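Local coordinates for Peptide/nickel transport system substrate-binding protein (Listeria monocytogenes serotype 1/2a, PDB 5KZT), which binds peptides outside the cell and probably hands them to a membrane transporter for uptake, at residues D96-W101 / L136-V141; D118-G123 / V148-P153; K262-V267 / S498-Q503. One frame throughout, in Å; residues are numbered along the deposited sequence.

Contact 1 of 3, residues D96-W101 / L136-V141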
# COMPACT_ATOMS: atom_id res chain seq x y z
N ASP A 96 9.65 19.67 13.40
CA ASP A 96 9.80 18.31 12.91
C ASP A 96 8.81 18.01 11.78
O ASP A 96 9.12 17.22 10.88
CB ASP A 96 9.55 17.29 14.02
CG ASP A 96 10.49 17.44 15.19
OD1 ASP A 96 11.60 18.00 15.06
OD2 ASP A 96 10.12 16.96 16.28
N TYR A 97 7.63 18.61 11.85
CA TYR A 97 6.64 18.44 10.79
C TYR A 97 7.02 19.27 9.58
O TYR A 97 6.93 18.79 8.44
CB TYR A 97 5.25 18.83 11.24
CG TYR A 97 4.65 17.92 12.26
CD1 TYR A 97 4.90 18.11 13.62
CD2 TYR A 97 3.83 16.87 11.89
CE1 TYR A 97 4.35 17.26 14.57
CE2 TYR A 97 3.28 16.02 12.84
CZ TYR A 97 3.53 16.24 14.18
OH TYR A 97 3.00 15.45 15.14
N VAL A 98 7.45 20.50 9.81
CA VAL A 98 7.89 21.35 8.72
C VAL A 98 9.03 20.67 7.97
O VAL A 98 9.01 20.54 6.74
CB VAL A 98 8.32 22.75 9.20
CG1 VAL A 98 8.95 23.56 8.08
CG2 VAL A 98 7.12 23.50 9.75
N TYR A 99 10.02 20.21 8.73
CA TYR A 99 11.15 19.50 8.12
C TYR A 99 10.70 18.30 7.28
O TYR A 99 11.11 18.18 6.14
CB TYR A 99 12.15 19.05 9.19
CG TYR A 99 13.17 18.09 8.65
CD1 TYR A 99 14.16 18.51 7.74
CD2 TYR A 99 13.11 16.75 8.98
CE1 TYR A 99 15.08 17.62 7.22
CE2 TYR A 99 14.02 15.85 8.46
CZ TYR A 99 15.00 16.29 7.59
OH TYR A 99 15.88 15.36 7.08
N SER A 100 9.86 17.43 7.84
CA SER A 100 9.52 16.19 7.12
C SER A 100 8.60 16.39 5.92
O SER A 100 8.73 15.69 4.93
CB SER A 100 8.93 15.14 8.05
OG SER A 100 7.64 15.50 8.46
N TRP A 101 7.67 17.33 5.99
CA TRP A 101 6.83 17.60 4.82
C TRP A 101 7.68 18.24 3.71
O TRP A 101 7.55 17.87 2.53
CB TRP A 101 5.66 18.47 5.18
CG TRP A 101 4.66 17.86 6.10
CD1 TRP A 101 4.83 16.82 6.98
CD2 TRP A 101 3.32 18.30 6.26
NE1 TRP A 101 3.67 16.60 7.69
CE2 TRP A 101 2.72 17.49 7.25
CE3 TRP A 101 2.56 19.27 5.62
CZ2 TRP A 101 1.38 17.65 7.65
CZ3 TRP A 101 1.22 19.44 6.03
CH2 TRP A 101 0.66 18.63 7.02
N LEU A 136 6.33 25.39 0.85
CA LEU A 136 5.23 24.48 1.15
C LEU A 136 4.32 25.09 2.21
O LEU A 136 4.80 25.77 3.13
CB LEU A 136 5.79 23.14 1.65
CG LEU A 136 4.76 22.00 1.83
CD1 LEU A 136 4.10 21.61 0.50
CD2 LEU A 136 5.40 20.78 2.46
N GLY A 137 3.02 24.85 2.07
CA GLY A 137 2.03 25.39 2.97
C GLY A 137 1.97 24.77 4.34
O GLY A 137 0.90 24.35 4.78
N ILE A 138 3.11 24.71 5.02
CA ILE A 138 3.16 24.37 6.44
C ILE A 138 4.16 25.31 7.10
O ILE A 138 5.27 25.48 6.60
CB ILE A 138 3.52 22.87 6.68
CG1 ILE A 138 3.51 22.57 8.19
CG2 ILE A 138 4.84 22.48 6.00
CD1 ILE A 138 3.59 21.08 8.52
N LYS A 139 3.74 25.92 8.21
CA LYS A 139 4.48 26.91 8.98
C LYS A 139 4.50 26.50 10.45
O LYS A 139 3.45 26.11 10.98
CB LYS A 139 3.74 28.25 8.96
CG LYS A 139 4.22 29.31 8.01
CD LYS A 139 3.34 30.55 8.17
CE LYS A 139 3.60 31.63 7.12
NZ LYS A 139 3.42 31.10 5.74
N ALA A 140 5.66 26.64 11.09
CA ALA A 140 5.76 26.54 12.53
C ALA A 140 5.46 27.94 13.06
O ALA A 140 6.32 28.82 13.03
CB ALA A 140 7.13 26.07 12.96
N VAL A 141 4.24 28.14 13.52
CA VAL A 141 3.84 29.40 14.13
C VAL A 141 4.64 29.62 15.44
O VAL A 141 5.08 30.72 15.74
CB VAL A 141 2.31 29.42 14.38
CG1 VAL A 141 1.89 30.61 15.21
CG2 VAL A 141 1.57 29.41 13.04

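Contact 2 of 3, residues D118-G123 / V148-P153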
# COMPACT_ATOMS: atom_id res chain seq x y z
N ASP A 118 0.12 17.24 -3.07
CA ASP A 118 -0.75 18.08 -3.92
C ASP A 118 -1.87 18.74 -3.12
O ASP A 118 -2.35 19.79 -3.50
CB ASP A 118 -1.41 17.25 -5.02
CG ASP A 118 -0.49 16.92 -6.17
OD1 ASP A 118 0.66 17.45 -6.24
OD2 ASP A 118 -0.95 16.14 -7.06
N ALA A 119 -2.33 18.07 -2.06
CA ALA A 119 -3.31 18.61 -1.12
C ALA A 119 -2.81 19.85 -0.35
O ALA A 119 -3.64 20.63 0.11
CB ALA A 119 -3.72 17.54 -0.12
N ILE A 120 -1.48 20.01 -0.22
CA ILE A 120 -0.87 21.12 0.54
C ILE A 120 -0.47 22.22 -0.44
O ILE A 120 -0.02 21.95 -1.56
CB ILE A 120 0.37 20.63 1.35
CG1 ILE A 120 0.03 19.37 2.18
CG2 ILE A 120 0.91 21.72 2.26
CD1 ILE A 120 -1.21 19.46 3.04
N LYS A 121 -0.67 23.47 -0.01
CA LYS A 121 -0.40 24.62 -0.84
C LYS A 121 1.03 24.54 -1.36
O LYS A 121 1.97 24.32 -0.59
CB LYS A 121 -0.59 25.91 -0.05
CG LYS A 121 -0.32 27.16 -0.89
CD LYS A 121 -0.59 28.44 -0.13
CE LYS A 121 -0.22 29.61 -1.02
NZ LYS A 121 -0.39 30.89 -0.27
N ASN A 122 1.18 24.70 -2.67
CA ASN A 122 2.48 24.64 -3.38
C ASN A 122 3.13 23.27 -3.50
O ASN A 122 4.21 23.17 -4.07
CB ASN A 122 3.48 25.66 -2.81
CG ASN A 122 3.04 27.09 -3.03
OD1 ASN A 122 2.38 27.39 -4.02
ND2 ASN A 122 3.40 27.98 -2.11
N GLY A 123 2.53 22.22 -2.96
CA GLY A 123 3.15 20.89 -3.01
C GLY A 123 3.47 20.42 -4.42
O GLY A 123 4.60 19.99 -4.70
N VAL A 148 -1.27 24.89 8.64
CA VAL A 148 -1.25 24.14 7.37
C VAL A 148 -2.25 24.78 6.42
O VAL A 148 -3.42 24.96 6.77
CB VAL A 148 -1.61 22.65 7.59
CG1 VAL A 148 -1.75 21.90 6.27
CG2 VAL A 148 -0.57 21.99 8.50
N THR A 149 -1.79 25.11 5.22
CA THR A 149 -2.64 25.70 4.20
C THR A 149 -2.78 24.68 3.08
O THR A 149 -1.77 24.20 2.53
CB THR A 149 -2.07 27.05 3.69
OG1 THR A 149 -1.93 27.97 4.78
CG2 THR A 149 -3.02 27.70 2.68
N LEU A 150 -4.02 24.33 2.75
CA LEU A 150 -4.28 23.34 1.71
C LEU A 150 -4.32 24.04 0.37
O LEU A 150 -4.54 25.24 0.28
CB LEU A 150 -5.61 22.64 1.94
CG LEU A 150 -5.79 22.01 3.31
CD1 LEU A 150 -7.10 21.25 3.34
CD2 LEU A 150 -4.61 21.11 3.65
N SER A 151 -4.18 23.26 -0.69
CA SER A 151 -4.32 23.78 -2.05
C SER A 151 -5.79 24.02 -2.38
O SER A 151 -6.13 24.90 -3.16
CB SER A 151 -3.69 22.82 -3.04
OG SER A 151 -4.32 21.57 -2.98
N LYS A 152 -6.66 23.22 -1.77
CA LYS A 152 -8.11 23.34 -1.91
C LYS A 152 -8.74 22.52 -0.80
O LYS A 152 -8.04 21.71 -0.19
CB LYS A 152 -8.57 22.82 -3.27
CG LYS A 152 -8.26 21.36 -3.57
CD LYS A 152 -8.79 21.04 -4.98
CE LYS A 152 -8.96 19.55 -5.20
NZ LYS A 152 -7.65 18.86 -5.01
N PRO A 153 -10.06 22.72 -0.54
CA PRO A 153 -10.69 21.86 0.47
C PRO A 153 -10.47 20.38 0.14
O PRO A 153 -10.58 19.99 -1.02
CB PRO A 153 -12.17 22.24 0.37
CG PRO A 153 -12.19 23.64 -0.14
CD PRO A 153 -10.99 23.74 -1.07

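Contact 3 of 3, residues K262-V267 / S498-Q503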
# COMPACT_ATOMS: atom_id res chain seq x y z
N LYS A 262 -12.15 -23.35 14.58
CA LYS A 262 -12.61 -22.31 15.50
C LYS A 262 -11.79 -21.03 15.40
O LYS A 262 -12.34 -19.95 15.52
CB LYS A 262 -12.60 -22.81 16.96
CG LYS A 262 -13.18 -21.80 17.96
CD LYS A 262 -13.22 -22.38 19.36
CE LYS A 262 -13.61 -21.32 20.37
NZ LYS A 262 -13.74 -21.94 21.71
N ASP A 263 -10.48 -21.15 15.16
CA ASP A 263 -9.56 -20.02 15.17
C ASP A 263 -9.30 -19.39 13.78
O ASP A 263 -8.52 -18.46 13.67
CB ASP A 263 -8.23 -20.45 15.79
CG ASP A 263 -8.36 -20.83 17.25
OD1 ASP A 263 -9.36 -20.49 17.92
OD2 ASP A 263 -7.42 -21.50 17.74
N TYR A 264 -9.99 -19.89 12.75
CA TYR A 264 -9.86 -19.35 11.40
C TYR A 264 -10.52 -17.98 11.35
O TYR A 264 -11.60 -17.77 11.93
CB TYR A 264 -10.56 -20.26 10.42
CG TYR A 264 -10.45 -19.94 8.95
CD1 TYR A 264 -9.31 -20.31 8.22
CD2 TYR A 264 -11.50 -19.35 8.26
CE1 TYR A 264 -9.24 -20.08 6.85
CE2 TYR A 264 -11.43 -19.10 6.90
CZ TYR A 264 -10.30 -19.47 6.20
OH TYR A 264 -10.26 -19.25 4.85
N VAL A 265 -9.85 -17.05 10.71
CA VAL A 265 -10.41 -15.72 10.52
C VAL A 265 -10.07 -15.26 9.11
O VAL A 265 -9.08 -15.72 8.52
CB VAL A 265 -9.86 -14.68 11.53
CG1 VAL A 265 -10.26 -15.02 12.96
CG2 VAL A 265 -8.36 -14.56 11.46
N THR A 266 -10.90 -14.36 8.59
CA THR A 266 -10.73 -13.79 7.27
C THR A 266 -10.70 -12.28 7.43
O THR A 266 -11.52 -11.71 8.15
CB THR A 266 -11.90 -14.13 6.30
OG1 THR A 266 -12.19 -15.52 6.34
CG2 THR A 266 -11.54 -13.77 4.89
N VAL A 267 -9.77 -11.64 6.73
CA VAL A 267 -9.63 -10.19 6.76
C VAL A 267 -9.86 -9.71 5.32
O VAL A 267 -9.16 -10.17 4.43
CB VAL A 267 -8.22 -9.84 7.27
CG1 VAL A 267 -7.89 -8.36 7.08
CG2 VAL A 267 -8.10 -10.24 8.75
N SER A 498 -8.69 -10.84 0.03
CA SER A 498 -8.88 -11.16 1.44
C SER A 498 -7.72 -12.05 1.88
O SER A 498 -7.06 -12.66 1.03
CB SER A 498 -10.22 -11.85 1.69
OG SER A 498 -11.30 -10.92 1.64
N THR A 499 -7.49 -12.12 3.19
CA THR A 499 -6.38 -12.87 3.76
C THR A 499 -6.93 -13.77 4.86
O THR A 499 -7.75 -13.33 5.67
CB THR A 499 -5.29 -11.94 4.33
OG1 THR A 499 -4.88 -11.00 3.32
CG2 THR A 499 -4.08 -12.72 4.78
N ALA A 500 -6.55 -15.04 4.85
CA ALA A 500 -7.01 -16.00 5.86
C ALA A 500 -5.88 -16.29 6.84
O ALA A 500 -4.71 -16.35 6.47
CB ALA A 500 -7.48 -17.29 5.21
N TYR A 501 -6.27 -16.51 8.09
CA TYR A 501 -5.34 -16.77 9.19
C TYR A 501 -5.94 -17.78 10.14
O TYR A 501 -7.17 -17.92 10.23
CB TYR A 501 -5.07 -15.53 10.04
CG TYR A 501 -4.48 -14.32 9.36
CD1 TYR A 501 -5.29 -13.38 8.74
CD2 TYR A 501 -3.11 -14.08 9.39
CE1 TYR A 501 -4.76 -12.24 8.14
CE2 TYR A 501 -2.56 -12.96 8.79
CZ TYR A 501 -3.39 -12.03 8.17
OH TYR A 501 -2.84 -10.92 7.58
N LEU A 502 -5.07 -18.49 10.85
CA LEU A 502 -5.43 -18.98 12.17
C LEU A 502 -4.96 -17.92 13.14
O LEU A 502 -3.86 -17.39 12.98
CB LEU A 502 -4.79 -20.32 12.49
CG LEU A 502 -5.26 -21.56 11.74
CD1 LEU A 502 -4.69 -22.80 12.42
CD2 LEU A 502 -6.78 -21.66 11.67
N GLN A 503 -5.80 -17.60 14.12
CA GLN A 503 -5.51 -16.56 15.10
C GLN A 503 -5.87 -17.05 16.48
O GLN A 503 -7.02 -17.40 16.71
CB GLN A 503 -6.33 -15.31 14.79
CG GLN A 503 -6.02 -14.12 15.68
CD GLN A 503 -6.79 -12.88 15.27
OE1 GLN A 503 -6.60 -12.36 14.17
NE2 GLN A 503 -7.67 -12.41 16.15

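Contact 1 of 3, residues D96-W101 / L136-V141
Ile-138 lays its terminal methyl over one face of the indole of Trp-101. This is a CH-pi contact. CD1 of Ile-138 sits 3.6 Å from the centroid of the six-membered ring of Trp-101, only 14° off the ring normal. The Ile-138 chain is extended, with CG1 anti to the backbone N (chi1 -178°). That shape carries CD1 away from the strand and onto the ring. The two side chains meet at about a right angle.

Other contacts are between aliphatic groups. CB of Tyr-97 touches CD1 of Ile-138 at 3.9 Å, while the phenol ring leads away. Val-98 uses CG2, which lies 4.0 Å from CG1 of Ile-138 and 4.1 Å from CB of Ala-140. At the other end, CD2 of Leu-136 reaches CB of Trp-101 at 3.6 Å. The Val-98 methyl CG2 also lies against the strand backbone, 3.7 Å from Ala-140 N.

No hydrogen bond joins the two segments. The indole N-H is used elsewhere: Trp-101 NE1 bonds to Phe-166 O. Phe-166 and Phe-117 also meet the Trp-101 ring edge-to-face.

The contact packs helix 94-105 against strand 138-140, an outermost strand of a four-stranded antiparallel sheet. The N-to-C directions of the short helix and strand segments are 150° apart, closer to antiparallel than to parallel. Gly-137, at the centre of an inverse gamma turn, leads into the strand. With van der Waals and CH-pi contacts alone across the interface, the helix is held to the sheet by shape and by burial of methyl and aromatic surface.

Contact 2 of 3, residues D118-G123 / V148-P153
Ile-120 and Leu-150 form a single beta bridge, where the loop before helix 123-127 runs beside the end of strand 145-149. Two backbone bonds flank the pair. Lys-121 N gives to Thr-149 O at 2.9 Å, and Ser-151 N gives to Ala-119 O at 2.8 Å. The second donor stands well above the carbonyl plane.

The side chains of the bridged pair meet at an oblique angle. CD1 of Ile-120 reaches 3.8 Å from CD2 of Leu-150 and 4.1 Å from CG1 of Val-148. Trp-101 of helix 94-105 touches both Ile-120 and Val-148.

Lys-121 and Thr-149 lie alongside each other and point the same way. The lysine is fully extended, with CG anti to the backbone N (chi1 -180°). Its CD meets CG2 of Thr-149 at 3.8 Å, while the rest of the extended chain leads away from Thr-149 on this exposed side.

A type II turn from Ile-120 to Gly-123 then leads into helix 123-127. At the other end of the contact, Ser-151 holds its hydroxyl between its own backbone N and carbonyl carbon. From there OG gives a 2.7 Å hydrogen bond to a lone pair of Asp-118 O, in the carbonyl plane.

Contact 3 of 3, residues K262-V267 / S498-Q503
Tyr-264 to Val-267 pair with Leu-502 to Thr-499 as antiparallel strands. They join strand 264-277 to strand 491-503 in a mixed sheet. Val-265 with Tyr-501 and Val-267 with Thr-499 are hydrogen-bonded pairs. Tyr-264 with Leu-502 and Thr-266 with Ala-500 are non-hydrogen-bonded pairs.

The backbones are tightly joined. Each hydrogen-bonded pair makes two bonds, the shortest being Val-267 N to Thr-499 O at 2.8 Å. A fifth bond, Gln-503 N to Asp-263 O at 2.9 Å, extends the ladder beyond Tyr-264. CA-H...O contacts fill in between, such as Tyr-264 CA to Tyr-501 O at 3.3 Å.

The face of Tyr-264, Ala-500 and Leu-502 is well packed at one end. With CG anti to the backbone N (chi1 -175°), the Tyr-264 ring swings across toward Ala-500 of the partner strand. Its hydroxyl end comes closest, OH 3.4 Å from CB of Ala-500, with CE1 of Tyr-264 next at 3.7 Å. Leu-502 CD2 lies at the edge of the same ring. Leu-250 of the neighbouring strand 247-250 and Leu-237 of helix 233-241 cover Leu-502. Further along this face Thr-266 is exposed, and it meets Ser-498 only loosely, CG2 to CB at 4.0 Å.

The opposite face carries Val-265, Val-267, Thr-499 and Tyr-501, all partly exposed. It is more open to solvent, but not less well fitted. Arg-247 makes a cation-pi contact with the Tyr-501 ring and bonds through NE to Gln-503 OE1. It therefore ties the two residues together. Thr-499 turns its hydroxyl to Asn-269. Val-265 CG2 touches Tyr-501 CB at 3.7 Å, and Val-267 CG2 meets the ring of Tyr-501 at CE1, 3.9 Å away.

Contacts 1 and 2 belong together. Their centres are 12 Å apart, and strands 138-140 and 145-149 are neighbours in one antiparallel sheet. Gly-137 joins them directly. Its O lies 2.8 Å from Thr-149 N and its N lies 2.9 Å from Lys-121 O, both probable hydrogen bonds. Their segments alternate along the chain, so the two contacts interlock. Contact 3 stands apart, in another sheet on the opposite side of the chain's centre. Its centre is about 41 Å from that of contact 1 and about 40 Å from that of contact 2. No partner described in the three contacts belongs to the bound peptide, so none can be placed at its site.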